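Local atomic coordinates of acetylxylan esterase A (Aspergillus awamori, PDB entry 5X6S), a protein that removes acetyl side groups from the xylan backbone as a secreted serine esterase of carbohydrate esterase family 1, aiding the breakdown of plant biomass. Residues A[131-136]-A[182-187]; A[3-8]-A[19-24]; A[238-243]-A[250-255]; A[51-56]-A[261-266]. All coordinates share one frame; numbering follows the deposited sequence.

Interaction 1. Residues A[131-136]-A[182-187]. With NA (sodium ion), chain G.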
loop_
_atom_site.group_PDB
_atom_site.type_symbol
_atom_site.label_atom_id
_atom_site.label_comp_id
_atom_site.label_asym_id
_atom_site.label_seq_id
_atom_site.Cartn_x
_atom_site.Cartn_y
_atom_site.Cartn_z
ATOM N N THR A 131 12.988 1.292 -2.266
ATOM C CA THR A 131 12.852 2.624 -1.646
ATOM C C THR A 131 11.380 2.989 -1.379
ATOM O O THR A 131 11.104 3.643 -0.381
ATOM C CB THR A 131 13.500 3.742 -2.489
ATOM O OG1 THR A 131 13.077 3.637 -3.857
ATOM C CG2 THR A 131 15.042 3.699 -2.413
ATOM N N TYR A 132 10.463 2.604 -2.286
ATOM C CA TYR A 132 8.998 2.820 -2.146
ATOM C C TYR A 132 8.199 1.493 -2.231
ATOM O O TYR A 132 7.246 1.376 -2.988
ATOM C CB TYR A 132 8.496 3.943 -3.123
ATOM C CG TYR A 132 9.307 5.167 -2.900
ATOM C CD1 TYR A 132 8.913 6.125 -1.960
ATOM C CD2 TYR A 132 10.545 5.338 -3.536
ATOM C CE1 TYR A 132 9.705 7.214 -1.692
ATOM C CE2 TYR A 132 11.342 6.436 -3.276
ATOM C CZ TYR A 132 10.915 7.360 -2.326
ATOM O OH TYR A 132 11.726 8.425 -2.033
ATOM N N PRO A 133 8.605 0.458 -1.431
ATOM C CA PRO A 133 7.906 -0.851 -1.512
ATOM C C PRO A 133 6.389 -0.759 -1.327
ATOM O O PRO A 133 5.647 -1.514 -1.950
ATOM C CB PRO A 133 8.538 -1.651 -0.362
ATOM C CG PRO A 133 9.075 -0.602 0.585
ATOM C CD PRO A 133 9.601 0.458 -0.343
ATOM N N GLU A 134 5.943 0.209 -0.518
ATOM C CA GLU A 134 4.526 0.459 -0.209
ATOM C C GLU A 134 3.655 0.787 -1.409
ATOM O O GLU A 134 2.468 0.582 -1.352
ATOM C CB GLU A 134 4.375 1.582 0.842
ATOM C CG GLU A 134 4.706 3.030 0.377
ATOM C CD GLU A 134 6.187 3.399 0.354
ATOM O OE1 GLU A 134 7.035 2.515 0.628
ATOM O OE2 GLU A 134 6.525 4.578 0.059
ATOM N N LEU A 135 4.252 1.305 -2.497
ATOM C CA LEU A 135 3.468 1.707 -3.653
ATOM C C LEU A 135 3.116 0.565 -4.646
ATOM O O LEU A 135 2.139 0.675 -5.395
ATOM C CB LEU A 135 4.192 2.833 -4.408
ATOM C CG LEU A 135 4.329 4.146 -3.664
ATOM C CD1 LEU A 135 5.121 5.137 -4.526
ATOM C CD2 LEU A 135 2.988 4.734 -3.229
ATOM N N PHE A 136 3.895 -0.524 -4.630
ATOM C CA PHE A 136 3.937 -1.468 -5.747
ATOM C C PHE A 136 3.509 -2.881 -5.356
ATOM O O PHE A 136 4.051 -3.445 -4.406
ATOM C CB PHE A 136 5.308 -1.498 -6.382
ATOM C CG PHE A 136 5.757 -0.161 -6.896
ATOM C CD1 PHE A 136 5.120 0.421 -7.993
ATOM C CD2 PHE A 136 6.756 0.542 -6.228
ATOM C CE1 PHE A 136 5.482 1.673 -8.432
ATOM C CE2 PHE A 136 7.121 1.798 -6.635
ATOM C CZ PHE A 136 6.501 2.379 -7.752
ATOM N N ALA A 182 18.095 -1.385 4.042
ATOM C CA ALA A 182 18.633 -0.120 4.492
ATOM C C ALA A 182 18.055 1.084 3.695
ATOM O O ALA A 182 18.105 2.237 4.138
ATOM C CB ALA A 182 20.141 -0.141 4.375
ATOM N N MET A 183 17.511 0.787 2.501
ATOM C CA MET A 183 16.916 1.834 1.661
ATOM C C MET A 183 15.586 2.336 2.252
ATOM O O MET A 183 15.129 3.422 1.902
ATOM C CB MET A 183 16.716 1.316 0.248
ATOM C CG MET A 183 18.035 0.849 -0.353
ATOM S SD MET A 183 18.015 0.712 -2.138
ATOM C CE MET A 183 19.713 0.249 -2.369
ATOM N N TYR A 184 14.918 1.519 3.049
ATOM C CA TYR A 184 13.841 1.995 3.889
ATOM C C TYR A 184 13.990 1.327 5.258
ATOM O O TYR A 184 13.261 0.367 5.561
ATOM C CB TYR A 184 12.449 1.701 3.263
ATOM C CG TYR A 184 11.273 2.351 3.938
ATOM C CD1 TYR A 184 11.400 3.033 5.145
ATOM C CD2 TYR A 184 9.988 2.300 3.356
ATOM C CE1 TYR A 184 10.311 3.626 5.743
ATOM C CE2 TYR A 184 8.897 2.864 3.971
ATOM C CZ TYR A 184 9.042 3.519 5.171
ATOM O OH TYR A 184 7.940 4.068 5.813
ATOM N N SER A 185 14.902 1.818 6.101
ATOM C CA SER A 185 15.154 1.049 7.342
ATOM C C SER A 185 13.962 0.991 8.270
ATOM O O SER A 185 13.224 1.986 8.450
ATOM C CB SER A 185 16.440 1.411 8.112
ATOM O OG SER A 185 16.419 2.721 8.524
ATOM N N GLY A 186 13.745 -0.199 8.803
ATOM C CA GLY A 186 12.653 -0.422 9.731
ATOM C C GLY A 186 11.336 -0.787 9.087
ATOM O O GLY A 186 10.394 -1.179 9.764
ATOM N N TYR A 187 11.259 -0.679 7.755
ATOM C CA TYR A 187 10.028 -0.990 7.061
ATOM C C TYR A 187 9.742 -2.455 7.130
ATOM O O TYR A 187 10.601 -3.237 6.795
ATOM C CB TYR A 187 10.115 -0.630 5.563
ATOM C CG TYR A 187 8.844 -0.908 4.807
ATOM C CD1 TYR A 187 7.721 -0.099 4.995
ATOM C CD2 TYR A 187 8.764 -1.927 3.877
ATOM C CE1 TYR A 187 6.557 -0.297 4.288
ATOM C CE2 TYR A 187 7.558 -2.164 3.165
ATOM C CZ TYR A 187 6.467 -1.326 3.361
ATOM O OH TYR A 187 5.270 -1.503 2.687
HETATM NA NA NA G . -0.231 0.598 -0.184
HETATM O O HOH W 1 0.682 1.634 1.776
HETATM O O HOH W 2 -0.676 -0.090 -2.005
#

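Interaction 2. Residues A[3-8]-A[19-24]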
loop_
_atom_site.group_PDB
_atom_site.type_symbol
_atom_site.label_atom_id
_atom_site.label_comp_id
_atom_site.label_asym_id
_atom_site.label_seq_id
_atom_site.Cartn_x
_atom_site.Cartn_y
_atom_site.Cartn_z
ATOM N N SER A 3 -4.140 9.572 -25.384
ATOM C CA SER A 3 -3.014 10.371 -25.725
ATOM C C SER A 3 -1.925 10.283 -24.630
ATOM O O SER A 3 -2.197 9.865 -23.484
ATOM C CB SER A 3 -3.475 11.806 -25.889
ATOM O OG SER A 3 -3.704 12.353 -24.613
ATOM N N LEU A 4 -0.719 10.714 -24.995
ATOM C CA LEU A 4 0.384 10.843 -24.064
ATOM C C LEU A 4 0.499 12.312 -23.667
ATOM O O LEU A 4 0.621 13.188 -24.519
ATOM C CB LEU A 4 1.701 10.358 -24.667
ATOM C CG LEU A 4 2.942 10.314 -23.753
ATOM C CD1 LEU A 4 2.910 9.004 -22.958
ATOM C CD2 LEU A 4 4.250 10.437 -24.540
ATOM N N GLN A 5 0.419 12.570 -22.365
ATOM C CA GLN A 5 0.419 13.937 -21.819
ATOM C C GLN A 5 1.611 14.060 -20.882
ATOM O O GLN A 5 1.891 13.130 -20.080
ATOM C CB GLN A 5 -0.865 14.242 -21.017
ATOM C CG GLN A 5 -2.196 13.970 -21.768
ATOM C CD GLN A 5 -3.182 12.972 -21.021
ATOM O OE1 GLN A 5 -3.049 11.698 -21.101
ATOM N NE2 GLN A 5 -4.193 13.544 -20.354
ATOM N N GLN A 6 2.277 15.202 -20.951
ATOM C CA GLN A 6 3.246 15.568 -19.928
ATOM C C GLN A 6 2.569 16.198 -18.709
ATOM O O GLN A 6 1.652 16.995 -18.855
ATOM C CB GLN A 6 4.302 16.496 -20.474
ATOM C CG GLN A 6 5.320 16.885 -19.431
ATOM C CD GLN A 6 6.499 17.658 -19.958
ATOM O OE1 GLN A 6 6.517 18.093 -21.105
ATOM N NE2 GLN A 6 7.490 17.841 -19.114
ATOM N N VAL A 7 3.007 15.822 -17.514
ATOM C CA VAL A 7 2.503 16.345 -16.282
ATOM C C VAL A 7 3.646 17.002 -15.551
ATOM O O VAL A 7 4.707 16.414 -15.348
ATOM C CB VAL A 7 1.824 15.270 -15.393
ATOM C CG1 VAL A 7 1.405 15.869 -14.059
ATOM C CG2 VAL A 7 0.662 14.599 -16.148
ATOM N N THR A 8 3.412 18.233 -15.131
ATOM C CA THR A 8 4.464 19.074 -14.613
ATOM C C THR A 8 4.363 19.392 -13.166
ATOM O O THR A 8 5.354 19.773 -12.551
ATOM C CB THR A 8 4.568 20.387 -15.415
ATOM O OG1 THR A 8 5.666 21.101 -14.918
ATOM C CG2 THR A 8 3.395 21.231 -15.282
ATOM N N MET A 19 7.589 13.715 -16.284
ATOM C CA MET A 19 6.513 12.779 -16.120
ATOM C C MET A 19 5.613 12.809 -17.346
ATOM O O MET A 19 5.115 13.882 -17.702
ATOM C CB MET A 19 5.676 13.104 -14.890
ATOM C CG MET A 19 4.477 12.228 -14.744
ATOM S SD MET A 19 3.506 12.603 -13.300
ATOM C CE MET A 19 2.086 11.540 -13.533
ATOM N N TYR A 20 5.446 11.676 -17.993
ATOM C CA TYR A 20 4.498 11.535 -19.100
ATOM C C TYR A 20 3.572 10.399 -18.798
ATOM O O TYR A 20 4.007 9.346 -18.318
ATOM C CB TYR A 20 5.186 11.299 -20.439
ATOM C CG TYR A 20 6.156 12.410 -20.827
ATOM C CD1 TYR A 20 7.412 12.478 -20.275
ATOM C CD2 TYR A 20 5.787 13.398 -21.708
ATOM C CE1 TYR A 20 8.331 13.462 -20.640
ATOM C CE2 TYR A 20 6.683 14.403 -22.085
ATOM C CZ TYR A 20 7.951 14.427 -21.537
ATOM O OH TYR A 20 8.820 15.433 -21.837
ATOM N N ILE A 21 2.288 10.575 -19.082
ATOM C CA ILE A 21 1.315 9.494 -18.900
ATOM C C ILE A 21 0.515 9.171 -20.139
ATOM O O ILE A 21 0.168 10.061 -20.936
ATOM C CB ILE A 21 0.334 9.761 -17.744
ATOM C CG1 ILE A 21 -0.514 11.003 -17.994
ATOM C CG2 ILE A 21 1.099 9.976 -16.471
ATOM C CD1 ILE A 21 -1.619 11.142 -16.919
ATOM N N TYR A 22 0.247 7.885 -20.338
ATOM C CA TYR A 22 -0.699 7.475 -21.339
ATOM C C TYR A 22 -1.989 7.094 -20.645
ATOM O O TYR A 22 -2.034 6.116 -19.893
ATOM C CB TYR A 22 -0.214 6.322 -22.209
ATOM C CG TYR A 22 -1.210 5.971 -23.298
ATOM C CD1 TYR A 22 -1.240 6.668 -24.506
ATOM C CD2 TYR A 22 -2.120 4.953 -23.133
ATOM C CE1 TYR A 22 -2.204 6.352 -25.506
ATOM C CE2 TYR A 22 -3.044 4.621 -24.112
ATOM C CZ TYR A 22 -3.078 5.334 -25.313
ATOM O OH TYR A 22 -3.998 4.989 -26.287
ATOM N N VAL A 23 -3.047 7.837 -20.972
ATOM C CA VAL A 23 -4.387 7.529 -20.471
ATOM C C VAL A 23 -5.201 6.922 -21.625
ATOM O O VAL A 23 -5.459 7.614 -22.615
ATOM C CB VAL A 23 -5.109 8.782 -19.909
ATOM C CG1 VAL A 23 -6.451 8.395 -19.310
ATOM C CG2 VAL A 23 -4.268 9.471 -18.834
ATOM N N PRO A 24 -5.543 5.627 -21.536
ATOM C CA PRO A 24 -6.200 5.032 -22.689
ATOM C C PRO A 24 -7.631 5.533 -22.910
ATOM O O PRO A 24 -8.272 6.031 -21.994
ATOM C CB PRO A 24 -6.227 3.553 -22.345
ATOM C CG PRO A 24 -6.235 3.496 -20.839
ATOM C CD PRO A 24 -5.363 4.666 -20.442
HETATM O O HOH W 3 7.196 16.541 -16.506
#

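Interaction 3. Residues A[238-243]-A[250-255]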
loop_
_atom_site.group_PDB
_atom_site.type_symbol
_atom_site.label_atom_id
_atom_site.label_comp_id
_atom_site.label_asym_id
_atom_site.label_seq_id
_atom_site.Cartn_x
_atom_site.Cartn_y
_atom_site.Cartn_z
ATOM N N THR A 238 11.003 -21.008 -25.663
ATOM C CA THR A 238 12.194 -21.823 -25.879
ATOM C C THR A 238 13.429 -21.102 -25.397
ATOM O O THR A 238 13.640 -19.925 -25.713
ATOM C CB THR A 238 12.334 -22.207 -27.384
ATOM O OG1 THR A 238 11.150 -22.906 -27.762
ATOM C CG2 THR A 238 13.574 -23.056 -27.657
ATOM N N ASN A 239 14.229 -21.817 -24.592
ATOM C CA ASN A 239 15.502 -21.358 -24.104
ATOM C C ASN A 239 15.424 -20.294 -23.002
ATOM O O ASN A 239 16.449 -19.780 -22.568
ATOM C CB ASN A 239 16.409 -20.907 -25.227
ATOM C CG ASN A 239 16.945 -22.094 -26.037
ATOM O OD1 ASN A 239 17.079 -23.211 -25.523
ATOM N ND2 ASN A 239 17.227 -21.853 -27.297
ATOM N N TYR A 240 14.200 -19.997 -22.571
ATOM C CA TYR A 240 14.011 -19.245 -21.350
ATOM C C TYR A 240 13.701 -20.262 -20.236
ATOM O O TYR A 240 12.942 -21.194 -20.440
ATOM C CB TYR A 240 12.824 -18.316 -21.506
ATOM C CG TYR A 240 13.061 -17.052 -22.281
ATOM C CD1 TYR A 240 13.581 -17.072 -23.561
ATOM C CD2 TYR A 240 12.696 -15.811 -21.746
ATOM C CE1 TYR A 240 13.771 -15.903 -24.275
ATOM C CE2 TYR A 240 12.897 -14.627 -22.454
ATOM C CZ TYR A 240 13.397 -14.667 -23.720
ATOM O OH TYR A 240 13.579 -13.480 -24.425
ATOM N N GLU A 241 14.230 -20.046 -19.040
ATOM C CA GLU A 241 13.872 -20.930 -17.926
ATOM C C GLU A 241 13.400 -20.132 -16.729
ATOM O O GLU A 241 14.092 -19.227 -16.302
ATOM C CB GLU A 241 15.103 -21.759 -17.504
ATOM C CG GLU A 241 14.849 -22.764 -16.364
ATOM C CD GLU A 241 16.175 -23.300 -15.802
ATOM O OE1 GLU A 241 16.991 -22.467 -15.266
ATOM O OE2 GLU A 241 16.449 -24.521 -15.933
ATOM N N THR A 242 12.239 -20.499 -16.195
ATOM C CA THR A 242 11.642 -19.804 -15.051
ATOM C C THR A 242 11.913 -20.566 -13.748
ATOM O O THR A 242 11.603 -21.733 -13.641
ATOM C CB THR A 242 10.124 -19.601 -15.252
ATOM O OG1 THR A 242 9.898 -18.810 -16.436
ATOM C CG2 THR A 242 9.512 -18.859 -14.102
ATOM N N THR A 243 12.497 -19.878 -12.768
ATOM C CA THR A 243 12.648 -20.392 -11.415
ATOM C C THR A 243 11.736 -19.574 -10.480
ATOM O O THR A 243 11.895 -18.359 -10.386
ATOM C CB THR A 243 14.103 -20.257 -10.964
ATOM O OG1 THR A 243 14.969 -20.985 -11.854
ATOM C CG2 THR A 243 14.267 -20.788 -9.531
ATOM N N GLN A 250 10.252 -14.612 -8.721
ATOM C CA GLN A 250 10.652 -15.519 -9.756
ATOM C C GLN A 250 11.708 -14.927 -10.669
ATOM O O GLN A 250 11.764 -13.704 -10.870
ATOM C CB GLN A 250 9.452 -16.068 -10.495
ATOM C CG GLN A 250 8.726 -15.106 -11.363
ATOM C CD GLN A 250 7.538 -15.694 -12.085
ATOM O OE1 GLN A 250 7.468 -15.637 -13.286
ATOM N NE2 GLN A 250 6.585 -16.170 -11.359
ATOM N N GLY A 251 12.580 -15.781 -11.185
ATOM C CA GLY A 251 13.636 -15.341 -12.063
ATOM C C GLY A 251 13.436 -16.027 -13.421
ATOM O O GLY A 251 13.007 -17.186 -13.460
ATOM N N ILE A 252 13.758 -15.314 -14.498
ATOM C CA ILE A 252 13.614 -15.870 -15.853
ATOM C C ILE A 252 14.937 -15.628 -16.556
ATOM O O ILE A 252 15.317 -14.492 -16.833
ATOM C CB ILE A 252 12.383 -15.273 -16.614
ATOM C CG1 ILE A 252 11.132 -15.577 -15.822
ATOM C CG2 ILE A 252 12.301 -15.837 -18.039
ATOM C CD1 ILE A 252 10.066 -14.574 -15.889
ATOM N N PHE A 253 15.699 -16.705 -16.770
ATOM C CA PHE A 253 17.012 -16.602 -17.401
ATOM C C PHE A 253 16.875 -17.021 -18.867
ATOM O O PHE A 253 16.453 -18.151 -19.139
ATOM C CB PHE A 253 18.063 -17.480 -16.682
ATOM C CG PHE A 253 19.488 -17.098 -16.956
ATOM C CD1 PHE A 253 19.984 -15.850 -16.578
ATOM C CD2 PHE A 253 20.380 -18.020 -17.532
ATOM C CE1 PHE A 253 21.321 -15.531 -16.770
ATOM C CE2 PHE A 253 21.720 -17.697 -17.764
ATOM C CZ PHE A 253 22.204 -16.445 -17.391
ATOM N N ALA A 254 17.234 -16.101 -19.765
ATOM C CA ALA A 254 17.096 -16.291 -21.234
ATOM C C ALA A 254 18.444 -16.678 -21.874
ATOM O O ALA A 254 19.301 -15.847 -22.134
ATOM C CB ALA A 254 16.566 -15.011 -21.869
ATOM N N THR A 255 18.631 -17.972 -22.110
ATOM C CA THR A 255 19.856 -18.442 -22.733
ATOM C C THR A 255 19.948 -18.018 -24.188
ATOM O O THR A 255 18.988 -18.180 -24.964
ATOM C CB THR A 255 19.990 -19.995 -22.602
ATOM O OG1 THR A 255 19.999 -20.335 -21.216
ATOM C CG2 THR A 255 21.258 -20.512 -23.279
HETATM O O HOH W 4 17.844 -20.362 -19.507
#

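Interaction 4. Residues A[51-56]-A[261-266]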
loop_
_atom_site.group_PDB
_atom_site.type_symbol
_atom_site.label_atom_id
_atom_site.label_comp_id
_atom_site.label_asym_id
_atom_site.label_seq_id
_atom_site.Cartn_x
_atom_site.Cartn_y
_atom_site.Cartn_z
ATOM N N SER A 51 7.475 0.117 -26.352
ATOM C CA SER A 51 7.060 -0.886 -25.396
ATOM C C SER A 51 5.615 -1.150 -25.715
ATOM O O SER A 51 4.987 -0.321 -26.353
ATOM C CB SER A 51 7.212 -0.384 -23.961
ATOM O OG SER A 51 6.464 0.802 -23.709
ATOM N N PRO A 52 5.090 -2.287 -25.241
ATOM C CA PRO A 52 3.707 -2.623 -25.555
ATOM C C PRO A 52 2.683 -2.062 -24.586
ATOM O O PRO A 52 1.504 -2.358 -24.760
ATOM C CB PRO A 52 3.711 -4.167 -25.469
ATOM C CG PRO A 52 4.732 -4.472 -24.393
ATOM C CD PRO A 52 5.821 -3.425 -24.620
ATOM N N TYR A 53 3.082 -1.294 -23.564
ATOM C CA TYR A 53 2.163 -0.984 -22.448
ATOM C C TYR A 53 0.971 -0.120 -22.812
ATOM O O TYR A 53 -0.131 -0.319 -22.278
ATOM C CB TYR A 53 2.922 -0.382 -21.221
ATOM C CG TYR A 53 4.007 -1.298 -20.743
ATOM C CD1 TYR A 53 3.703 -2.570 -20.321
ATOM C CD2 TYR A 53 5.365 -0.951 -20.878
ATOM C CE1 TYR A 53 4.707 -3.481 -19.944
ATOM C CE2 TYR A 53 6.358 -1.844 -20.531
ATOM C CZ TYR A 53 6.020 -3.099 -20.061
ATOM O OH TYR A 53 6.985 -3.981 -19.748
ATOM N N ALA A 54 1.169 0.858 -23.686
ATOM C CA ALA A 54 0.017 1.683 -24.146
ATOM C C ALA A 54 -0.995 0.869 -24.941
ATOM O O ALA A 54 -2.197 1.037 -24.755
ATOM C CB ALA A 54 0.497 2.891 -24.984
ATOM N N THR A 55 -0.521 -0.040 -25.791
ATOM C CA THR A 55 -1.389 -0.941 -26.530
ATOM C C THR A 55 -2.176 -1.808 -25.530
ATOM O O THR A 55 -3.394 -1.945 -25.622
ATOM C CB THR A 55 -0.579 -1.832 -27.537
ATOM O OG1 THR A 55 -0.025 -1.004 -28.553
ATOM C CG2 THR A 55 -1.432 -2.890 -28.200
ATOM N N LEU A 56 -1.464 -2.376 -24.564
ATOM C CA LEU A 56 -2.102 -3.206 -23.520
ATOM C C LEU A 56 -3.083 -2.425 -22.604
ATOM O O LEU A 56 -4.109 -2.990 -22.151
ATOM C CB LEU A 56 -1.036 -3.941 -22.722
ATOM C CG LEU A 56 -0.207 -5.007 -23.473
ATOM C CD1 LEU A 56 1.075 -5.341 -22.733
ATOM C CD2 LEU A 56 -1.032 -6.281 -23.751
ATOM N N VAL A 261 16.792 -8.406 -22.534
ATOM C CA VAL A 261 15.738 -9.355 -22.783
ATOM C C VAL A 261 14.539 -8.530 -23.284
ATOM O O VAL A 261 14.111 -7.581 -22.605
ATOM C CB VAL A 261 15.321 -10.127 -21.511
ATOM C CG1 VAL A 261 14.102 -11.008 -21.784
ATOM C CG2 VAL A 261 16.481 -10.973 -20.936
ATOM N N PRO A 262 14.014 -8.872 -24.464
ATOM C CA PRO A 262 12.867 -8.088 -25.002
ATOM C C PRO A 262 11.682 -8.177 -24.055
ATOM O O PRO A 262 11.482 -9.201 -23.440
ATOM C CB PRO A 262 12.484 -8.812 -26.312
ATOM C CG PRO A 262 13.444 -9.966 -26.471
ATOM C CD PRO A 262 14.450 -9.971 -25.352
ATOM N N ILE A 263 10.876 -7.121 -23.982
ATOM C CA ILE A 263 9.729 -7.095 -23.119
ATOM C C ILE A 263 8.711 -8.141 -23.561
ATOM O O ILE A 263 8.387 -8.258 -24.746
ATOM C CB ILE A 263 9.034 -5.707 -23.206
ATOM C CG1 ILE A 263 9.931 -4.601 -22.684
ATOM C CG2 ILE A 263 7.709 -5.728 -22.452
ATOM C CD1 ILE A 263 9.427 -3.209 -23.028
ATOM N N HIS A 264 8.192 -8.919 -22.615
ATOM C CA HIS A 264 7.155 -9.860 -22.883
ATOM C C HIS A 264 5.887 -9.246 -22.280
ATOM O O HIS A 264 5.488 -9.577 -21.160
ATOM C CB HIS A 264 7.452 -11.232 -22.262
ATOM C CG HIS A 264 8.568 -11.976 -22.931
ATOM N ND1 HIS A 264 9.818 -11.434 -23.135
ATOM C CD2 HIS A 264 8.601 -13.213 -23.480
ATOM C CE1 HIS A 264 10.580 -12.309 -23.771
ATOM N NE2 HIS A 264 9.863 -13.400 -23.983
ATOM N N GLY A 265 5.238 -8.367 -23.038
ATOM C CA GLY A 265 4.078 -7.609 -22.534
ATOM C C GLY A 265 2.902 -8.463 -22.026
ATOM O O GLY A 265 2.361 -8.194 -20.952
ATOM N N ASP A 266 2.499 -9.511 -22.771
ATOM C CA ASP A 266 1.418 -10.331 -22.271
ATOM C C ASP A 266 1.804 -11.034 -20.952
ATOM O O ASP A 266 0.981 -11.152 -20.040
ATOM C CB ASP A 266 0.933 -11.386 -23.292
ATOM C CG ASP A 266 0.505 -10.777 -24.652
ATOM O OD1 ASP A 266 0.254 -9.582 -24.774
ATOM O OD2 ASP A 266 0.450 -11.543 -25.628
#

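Interaction 1. Residues A[131-136]-A[182-187]
Pro133 lays its CG over one face of the Tyr187 ring, 3.4 Å from CE2, and this is the tight part of the contact. The two side chains run past each other in opposite directions, and the compact, rigid proline ring presents CB and CG to the aromatic face. With CG anti to the backbone N (chi1 -179°), Tyr187 holds its ring out over Pro133, at the start of the 3-10 segment 133-135. The phenol OH ends 3.7 Å from Glu134 CB while bonding to Ser190 O. Pro133 CG also meets the edge of Tyr184, 4.1 Å from CD2.

Packing is looser toward Met183, whose CB touches Thr131 CG2 at 3.9 Å before its extended chain leads away. Beyond it the type II turn Tyr184-Tyr187 is exposed at Ser185 and Gly186.

The contact joins the loops that follow helices 120-131 and 173-182. Tyr184 OH is hydrogen-bonded to Ser111 OG of the second subunit, and a sodium ion is held by Glu134 O of both chains. Glu134 OE1 lies at the Tyr184 edge, 3.8 Å from CE2, buried with no hydrogen-bond partner in the model, so the slightly positive ring edge may offset part of its charge.

Interaction 2. Residues A[3-8]-A[19-24]
Leu4, Gln5 and Gln6 pair with Tyr22, Ile21 and Tyr20 in an antiparallel beta hairpin, strands 3-7 and 18-23, at one margin of the central sheet of this alpha/beta-hydrolase. Gln5 and Ile21 form a hydrogen-bonded pair: Gln5 N gives to Ile21 O at 2.9 Å, and Ile21 N returns a bond of 2.8 Å to Gln5 O. A further bond runs from Val7 N to Met19 O, whereas the one from Val23 N to Ser3 O is weak.

Gln6 places CG opposite its own backbone N (chi1 -180°), which runs the extended chain along the Tyr20 ring. Its CB sits 3.6 Å from Tyr20 CE2, and CG rises over a face of that ring in a CH-pi contact, 4.2 Å from the centroid. CD passes 3.7 Å from Tyr20 OH and OE1 3.6 Å from the same OH, the amide plane inclined by 31° to the ring. Glutamine serves well here, apolar along its methylenes and polar at its exposed end.

Leu4 fills the next place on this face, its CD1 reaching the CB atoms of both Tyr20 and Tyr22. On the other face, Val7 and Met19 run alongside each other, Val7 CB 3.8 Å from Met19 SD, and Met19 continues onto helix 91-106. At the Gln6 tip, NE2 donates to a water 2.9 Å away, which also accepts from Met19 N and donates to Val7 O.

Interaction 3. Residues A[238-243]-A[250-255]
This is a beta-hairpin contact between strands 240-246 and 249-254, placed toward the far side of the central sheet from the N-terminal hairpin. Strand 249-254 continues the sheet beside 193-199, and strand 240-246 passes it on to 230-232.

Two reciprocal pairs of backbone bonds hold the ladder. Glu241 N reaches Phe253 O at 2.9 Å and receives its return bond from Phe253 N; Thr243 and Gly251 do likewise, Thr243 N lying 2.8 Å from Gly251 O. Past the strand end, Thr255 N bonds to Asn239 O at a more bent 144°.

Tyr240, Thr242, Ile252 and Ala254 share one face. Ala254 CB stands almost over the centre of the Tyr240 ring, 3.6 Å from the centroid and 9° off its normal. Such a short methyl suits the place, since it meets the aromatic face squarely in a CH-pi contact. Ile252 approaches from a different direction, its CG2 at the ring edge and 3.7 Å from Tyr240 CD2. Ile252 has its CG1 beside the backbone N (chi1 -59°), 3.5 Å from Thr242 OG1, which leaves CG2 to face the tyrosine. That hydroxyl is bonded to Thr235 O, so the threonine both packs along its neighbour and ties down the preceding loop.

On the opposite face, Glu241 is exposed, while Phe253 turns its ring off to meet Tyr210 and Tyr211 of helix 208-221. A water donates to Phe253 O at 2.6 Å, giving that carbonyl a second donor besides Glu241 N. The backbone thus supplies the direct polar grip, and the side chains across the strands add mainly apolar packing.

Interaction 4. Residues A[51-56]-A[261-266]
Ile263 meets Ser51, Pro52 and Tyr53 through the two branches of its side chain, and it buries more surface here than any other residue. Its CD1 touches Ser51 CB at 3.7 Å. The other branch, CG2, lies 3.7 Å from Pro52 CD, reaching also to the phenol end of Tyr53, 3.3 Å from OH. The branch at CB lets one arm reach Ser51 while the other meets Pro52 and Tyr53.

Side chains packed on bare backbone form a second group. Pro52 CG rests 3.7 Å from Gly265 CA, and Leu56 CD1 comes to 3.6 Å from Gly265 O. Without a side chain, Gly265 lets Pro52 and Leu56 come right up to its backbone, bringing the start of helix 265-272 against helix 53-60.

In the alpha/beta-hydrolase fold the catalytic histidine usually lies on the loop after the last strand of the core sheet; residues 261-266 follow that position and lead into the C-terminal helix. Ile263 stands about 10 Å, side chain to side chain, from Ser119, the probable nucleophile.

Polar groups bond mostly to residues beyond the junction. Tyr53 OH is tied to Asp268 OD2 and Ser51 OG to Tyr47 O. His264, at the N-cap position, has a structural tie instead: ND1 donates to Pro262 O at 2.8 Å, the acceptor lying in the imidazole plane, and NE2 is hydrogen-bonded to Gln237 OE1.

In the fold
Interactions 2 and 3 are antiparallel hairpins on one sheet, on opposite sides of the chain's centre with their own centres 33 Å apart; both rely on backbone hydrogen bonds and are partly buried, with exposed residues. Interaction 1 joins loops that follow two helices, interaction 4 the starts of two others; both rest on side-chain packing, without direct hydrogen bonds between their segments. Interaction 1 is the more buried and borders the second subunit. Interaction 4 links with both hairpins: Ala54 O meets Tyr22 CE2 of interaction 2 at 3.7 Å, and the Tyr240 phenol of interaction 3 packs against Val261, Pro262 and His264. Along the chain, residues 51-56 and 261-266 enclose interactions 1 and 3.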